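Local atomic coordinates of protein (lectin) (Hyacinthoides hispanica, PDB entry 1B2P), a protein that binds mannose as a monocot bulb lectin, an agglutinin from bluebell bulbs that probably recognises mannose-bearing glycans through its bulb-type lectin domain. Residues A[38-43]-A[61-66]; A[73-78]-A[82-87]. All blocks are in the same frame, centred on the assembly; numbering follows the deposited sequence.

Interaction 1 of 2, residues A[38-43]-A[61-66]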
loop_
_atom_site.group_PDB
_atom_site.type_symbol
_atom_site.label_atom_id
_atom_site.label_comp_id
_atom_site.label_asym_id
_atom_site.label_seq_id
_atom_site.Cartn_x
_atom_site.Cartn_y
_atom_site.Cartn_z
ATOM N N THR A 38 -2.940 7.502 23.337
ATOM C CA THR A 38 -4.106 7.546 24.288
ATOM C C THR A 38 -3.822 8.446 25.477
ATOM O O THR A 38 -4.683 9.145 26.024
ATOM C CB THR A 38 -4.399 6.151 24.891
ATOM O OG1 THR A 38 -4.761 5.274 23.802
ATOM C CG2 THR A 38 -5.693 6.134 25.705
ATOM N N ASP A 39 -2.561 8.611 25.817
ATOM C CA ASP A 39 -2.168 9.520 26.909
ATOM C C ASP A 39 -1.973 10.948 26.611
ATOM O O ASP A 39 -1.560 11.864 27.356
ATOM C CB ASP A 39 -0.871 8.975 27.639
ATOM C CG ASP A 39 0.408 9.172 26.876
ATOM O OD1 ASP A 39 0.346 9.638 25.677
ATOM O OD2 ASP A 39 1.575 8.960 27.287
ATOM N N CYS A 40 -2.451 11.363 25.360
ATOM C CA CYS A 40 -2.442 12.703 24.894
ATOM C C CYS A 40 -1.065 13.195 24.398
ATOM O O CYS A 40 -0.948 14.394 24.151
ATOM C CB CYS A 40 -2.975 13.742 25.889
ATOM S SG CYS A 40 -3.802 15.159 25.179
ATOM N N ASN A 41 -0.024 12.367 24.313
ATOM C CA ASN A 41 1.259 12.778 23.800
ATOM C C ASN A 41 1.261 12.440 22.246
ATOM O O ASN A 41 0.815 11.358 21.967
ATOM C CB ASN A 41 2.378 11.865 24.404
ATOM C CG ASN A 41 3.659 12.648 24.488
ATOM O OD1 ASN A 41 4.774 12.123 24.986
ATOM N ND2 ASN A 41 3.839 13.853 24.136
ATOM N N LEU A 42 1.704 13.399 21.495
ATOM C CA LEU A 42 1.795 13.084 19.999
ATOM C C LEU A 42 3.275 12.896 19.753
ATOM O O LEU A 42 4.094 13.786 20.066
ATOM C CB LEU A 42 1.258 14.365 19.333
ATOM C CG LEU A 42 1.477 14.380 17.757
ATOM C CD1 LEU A 42 0.739 13.266 17.068
ATOM C CD2 LEU A 42 1.035 15.747 17.312
ATOM N N VAL A 43 3.601 11.692 19.268
ATOM C CA VAL A 43 5.002 11.229 19.314
ATOM C C VAL A 43 5.487 10.751 17.930
ATOM O O VAL A 43 4.704 10.019 17.317
ATOM C CB VAL A 43 5.191 10.029 20.299
ATOM C CG1 VAL A 43 6.666 9.709 20.457
ATOM C CG2 VAL A 43 4.492 10.474 21.657
ATOM N N ASN A 61 -7.506 13.861 28.165
ATOM C CA ASN A 61 -7.979 12.577 27.699
ATOM C C ASN A 61 -8.661 12.635 26.263
ATOM O O ASN A 61 -9.110 13.723 25.963
ATOM C CB ASN A 61 -9.193 12.134 28.588
ATOM C CG ASN A 61 -8.756 12.047 30.054
ATOM O OD1 ASN A 61 -7.850 11.251 30.292
ATOM N ND2 ASN A 61 -9.397 12.860 30.909
ATOM N N GLY A 62 -8.560 11.521 25.622
ATOM C CA GLY A 62 -9.381 11.441 24.355
ATOM C C GLY A 62 -8.911 12.542 23.355
ATOM O O GLY A 62 -9.664 13.266 22.704
ATOM N N CYS A 63 -7.582 12.673 23.275
ATOM C CA CYS A 63 -7.014 13.793 22.507
ATOM C C CYS A 63 -7.014 13.457 20.951
ATOM O O CYS A 63 -7.021 12.321 20.568
ATOM C CB CYS A 63 -5.515 14.136 22.898
ATOM S SG CYS A 63 -5.645 14.555 24.746
ATOM N N ARG A 64 -6.975 14.603 20.308
ATOM C CA ARG A 64 -6.844 14.464 18.766
ATOM C C ARG A 64 -5.882 15.475 18.293
ATOM O O ARG A 64 -5.668 16.514 18.922
ATOM C CB ARG A 64 -8.233 14.698 18.143
ATOM C CG ARG A 64 -8.787 16.075 18.412
ATOM C CD ARG A 64 -10.276 16.146 17.895
ATOM N NE ARG A 64 -10.820 17.499 17.946
ATOM C CZ ARG A 64 -11.378 17.984 19.097
ATOM N NH1 ARG A 64 -11.379 17.267 20.230
ATOM N NH2 ARG A 64 -11.868 19.214 19.048
ATOM N N ALA A 65 -5.275 15.181 17.100
ATOM C CA ALA A 65 -4.456 16.212 16.461
ATOM C C ALA A 65 -5.166 16.669 15.124
ATOM O O ALA A 65 -5.610 15.752 14.457
ATOM C CB ALA A 65 -3.079 15.589 16.194
ATOM N N VAL A 66 -5.080 17.994 15.043
ATOM C CA VAL A 66 -5.742 18.524 13.789
ATOM C C VAL A 66 -4.796 19.540 13.245
ATOM O O VAL A 66 -4.059 20.250 13.928
ATOM C CB VAL A 66 -7.086 19.123 14.156
ATOM C CG1 VAL A 66 -7.898 18.012 14.813
ATOM C CG2 VAL A 66 -6.918 20.248 15.124
HETATM O O HOH W 1 -5.689 10.784 24.082
HETATM O O HOH W 2 -7.472 8.992 26.163
#
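Two waters meet at the carbonyl oxygen of Thr38 and bridge it to the backbone of 61-66. One donates to Thr38 O at 2.7 Å and accepts from Cys63 N at 2.8 Å; the second donates to Thr38 O as well and accepts from Gly62 N at 2.8 Å. No direct hydrogen bond spans the two segments, so this water pair supplies their polar link. Beside it runs the disulfide, with Cys40 SG and Cys63 SG 2.0 Å apart and the C-S-S-C torsion at -97°, close to the relaxed right angle. Cys63 SG stands anti to its own carbonyl carbon (chi1 -59°), which directs the sulfur to Cys40, while Met36 of strand 30-36 packs against Cys63. Farther along, Leu42 CD2 reaches Ala65 CB at 4.3 Å, a loose apolar touch between two strands of different sheets. Within the turn, Asp39 OD1 accepts from Asn41 N at 3.1 Å, the donor standing above the carboxylate plane, an Asx turn that shapes the chain around Cys40; Cys40 O is hydrogen-bonded to Thr56 OG1. A buried covalent tie, with water bridges next to it, thus fixes the separation of the two loops that lead into strands of different sheets.

Interaction 2 of 2, residues A[73-78]-A[82-87]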
loop_
_atom_site.group_PDB
_atom_site.type_symbol
_atom_site.label_atom_id
_atom_site.label_comp_id
_atom_site.label_asym_id
_atom_site.label_seq_id
_atom_site.Cartn_x
_atom_site.Cartn_y
_atom_site.Cartn_z
ATOM N N LEU A 73 -0.529 23.081 13.710
ATOM C CA LEU A 73 -0.937 21.782 14.181
ATOM C C LEU A 73 -1.262 21.860 15.672
ATOM O O LEU A 73 -0.538 22.546 16.377
ATOM C CB LEU A 73 0.286 20.835 14.053
ATOM C CG LEU A 73 0.138 19.423 14.597
ATOM C CD1 LEU A 73 -0.909 18.653 13.805
ATOM C CD2 LEU A 73 1.514 18.712 14.509
ATOM N N VAL A 74 -2.425 21.262 16.033
ATOM C CA VAL A 74 -2.782 21.470 17.502
ATOM C C VAL A 74 -3.149 20.108 17.952
ATOM O O VAL A 74 -3.500 19.116 17.360
ATOM C CB VAL A 74 -4.020 22.338 17.701
ATOM C CG1 VAL A 74 -3.686 23.747 17.252
ATOM C CG2 VAL A 74 -5.188 21.810 16.873
ATOM N N VAL A 75 -3.006 19.877 19.335
ATOM C CA VAL A 75 -3.514 18.724 20.020
ATOM C C VAL A 75 -4.632 19.249 21.056
ATOM O O VAL A 75 -4.304 20.219 21.692
ATOM C CB VAL A 75 -2.369 18.090 20.867
ATOM C CG1 VAL A 75 -2.884 16.942 21.696
ATOM C CG2 VAL A 75 -1.215 17.610 19.950
ATOM N N ILE A 76 -5.745 18.623 20.843
ATOM C CA ILE A 76 -6.934 19.179 21.555
ATOM C C ILE A 76 -7.548 18.044 22.336
ATOM O O ILE A 76 -7.644 16.903 21.924
ATOM C CB ILE A 76 -7.995 19.643 20.526
ATOM C CG1 ILE A 76 -7.459 20.722 19.625
ATOM C CG2 ILE A 76 -9.229 20.128 21.346
ATOM C CD1 ILE A 76 -8.450 21.081 18.482
ATOM N N THR A 77 -7.985 18.299 23.623
ATOM C CA THR A 77 -8.560 17.175 24.365
ATOM C C THR A 77 -10.050 16.939 24.114
ATOM O O THR A 77 -10.625 17.769 23.443
ATOM C CB THR A 77 -8.423 17.484 25.903
ATOM O OG1 THR A 77 -9.334 18.562 26.199
ATOM C CG2 THR A 77 -7.012 17.947 26.226
ATOM N N ASN A 78 -10.613 15.940 24.752
ATOM C CA ASN A 78 -12.066 15.697 24.542
ATOM C C ASN A 78 -12.896 16.704 25.296
ATOM O O ASN A 78 -14.129 16.657 25.106
ATOM C CB ASN A 78 -12.516 14.298 24.936
ATOM C CG ASN A 78 -12.241 13.889 26.396
ATOM O OD1 ASN A 78 -12.297 12.681 26.701
ATOM N ND2 ASN A 78 -11.919 14.817 27.233
ATOM N N THR A 82 -7.030 23.146 24.142
ATOM C CA THR A 82 -5.828 22.937 23.293
ATOM C C THR A 82 -4.646 22.824 24.257
ATOM O O THR A 82 -4.317 23.718 25.041
ATOM C CB THR A 82 -5.633 24.136 22.362
ATOM O OG1 THR A 82 -6.800 24.141 21.496
ATOM C CG2 THR A 82 -4.351 24.046 21.542
ATOM N N VAL A 83 -3.873 21.741 24.177
ATOM C CA VAL A 83 -2.766 21.542 25.039
ATOM C C VAL A 83 -1.402 21.698 24.396
ATOM O O VAL A 83 -0.363 21.896 24.996
ATOM C CB VAL A 83 -2.784 20.189 25.725
ATOM C CG1 VAL A 83 -3.991 20.051 26.668
ATOM C CG2 VAL A 83 -2.804 18.985 24.746
ATOM N N TRP A 84 -1.442 21.928 23.000
ATOM C CA TRP A 84 -0.170 22.137 22.354
ATOM C C TRP A 84 -0.444 22.751 20.930
ATOM O O TRP A 84 -1.452 22.290 20.457
ATOM C CB TRP A 84 0.646 20.841 22.144
ATOM C CG TRP A 84 2.001 21.038 21.542
ATOM C CD1 TRP A 84 3.214 21.261 22.198
ATOM C CD2 TRP A 84 2.350 20.997 20.124
ATOM N NE1 TRP A 84 4.199 21.399 21.256
ATOM C CE2 TRP A 84 3.723 21.246 19.995
ATOM C CE3 TRP A 84 1.541 20.713 19.015
ATOM C CZ2 TRP A 84 4.378 21.275 18.753
ATOM C CZ3 TRP A 84 2.210 20.748 17.767
ATOM C CH2 TRP A 84 3.594 21.004 17.653
ATOM N N GLN A 85 0.404 23.644 20.520
ATOM C CA GLN A 85 0.250 24.065 19.094
ATOM C C GLN A 85 1.596 24.316 18.532
ATOM O O GLN A 85 2.505 24.808 19.252
ATOM C CB GLN A 85 -0.658 25.307 19.066
ATOM C CG GLN A 85 -0.117 26.515 19.807
ATOM C CD GLN A 85 -1.267 27.551 19.838
ATOM O OE1 GLN A 85 -2.364 27.306 20.347
ATOM N NE2 GLN A 85 -0.990 28.669 19.196
ATOM N N SER A 86 1.714 24.103 17.216
ATOM C CA SER A 86 3.040 24.452 16.634
ATOM C C SER A 86 3.073 25.940 16.654
ATOM O O SER A 86 2.203 26.784 16.579
ATOM C CB SER A 86 3.126 23.773 15.213
ATOM O OG SER A 86 2.044 24.282 14.409
ATOM N N PRO A 87 4.323 26.518 16.545
ATOM C CA PRO A 87 4.547 27.898 16.872
ATOM C C PRO A 87 4.455 28.855 15.763
ATOM O O PRO A 87 4.741 30.046 16.014
ATOM C CB PRO A 87 6.050 27.819 17.317
ATOM C CG PRO A 87 6.651 26.708 16.544
ATOM C CD PRO A 87 5.562 25.669 16.493
#
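The indole of Trp84 meets Leu73 and Val75 of the partner strand, both obliquely: Leu73 O lies 3.6 Å from Trp84 CZ3, Leu73 CD2 lies 3.9 Å from the same carbon, and Val75 CG2 approaches near CE3. Ser86 N, just past the end of the Trp84 strand, stands over one face of the ring, 3.4 Å above the plane and offset toward the rim. Trp84 CG is anti to the backbone N (chi1 -177°), which brings the six-membered ring beside Leu73. Thr54 and Thr56 touch the indole from a neighbouring loop.

At the start of the pairing, Ser86 joins Leu73 twice: Ser86 N donates to Leu73 O, and Leu73 N donates to Ser86 OG at 2.9 Å. The hydroxyl thus takes the part that a backbone carbonyl would play in a regular ladder; Ser86 OG sits between its backbone N and carbonyl carbon (chi1 59°), turned to Leu73. Next, Val75 N donates to Trp84 O at 3.1 Å, and Val83 N to Val75 O at 2.9 Å. Val83 and Trp84 therefore both face Val75.

Val83 CG2 packs on Val75 CG1 at 3.7 Å, while its other methyl, CG1, touches Thr77 CG2, the two side chains crossing at about a right angle. On the face opposite Val75 and Trp84, Val74 CG1 meets Gln85 CB and Ile76 CG1 meets Thr82 OG1. Thr77 OG1 accepts from the backbone N of Glu79 and Val81, bracing the turn between the strands. On a neighbouring subunit, Trp113 packs against Ser86 and Pro87.

This is an antiparallel beta hairpin interrupted by a classic beta bulge, and it supplies the last two strands of a four-stranded sheet in the beta-prism II fold of monocot mannose-binding lectins.

After strands 22-27 and 30-36, the chain turns through 38-41 into strand 42-46, in the sheet those three strands form with 49-53. The chain then passes through strand 49-53 and a loop before interaction 1 closes an excursion of 17 residues at 61-66. It continues through strand 64-67 and a short connection into strand 73-76, where interaction 2 closes a short hairpin with only three residues between its segments. The contacts are in series, neither nested nor crossed, with centres about 9 Å apart. They are joined within one sheet: Val74 and Ile76 pair through backbone hydrogen bonds with Val66 and Arg64. Interaction 1 therefore ties that sheet to the preceding one, and interaction 2 adds its outermost strand within the chain.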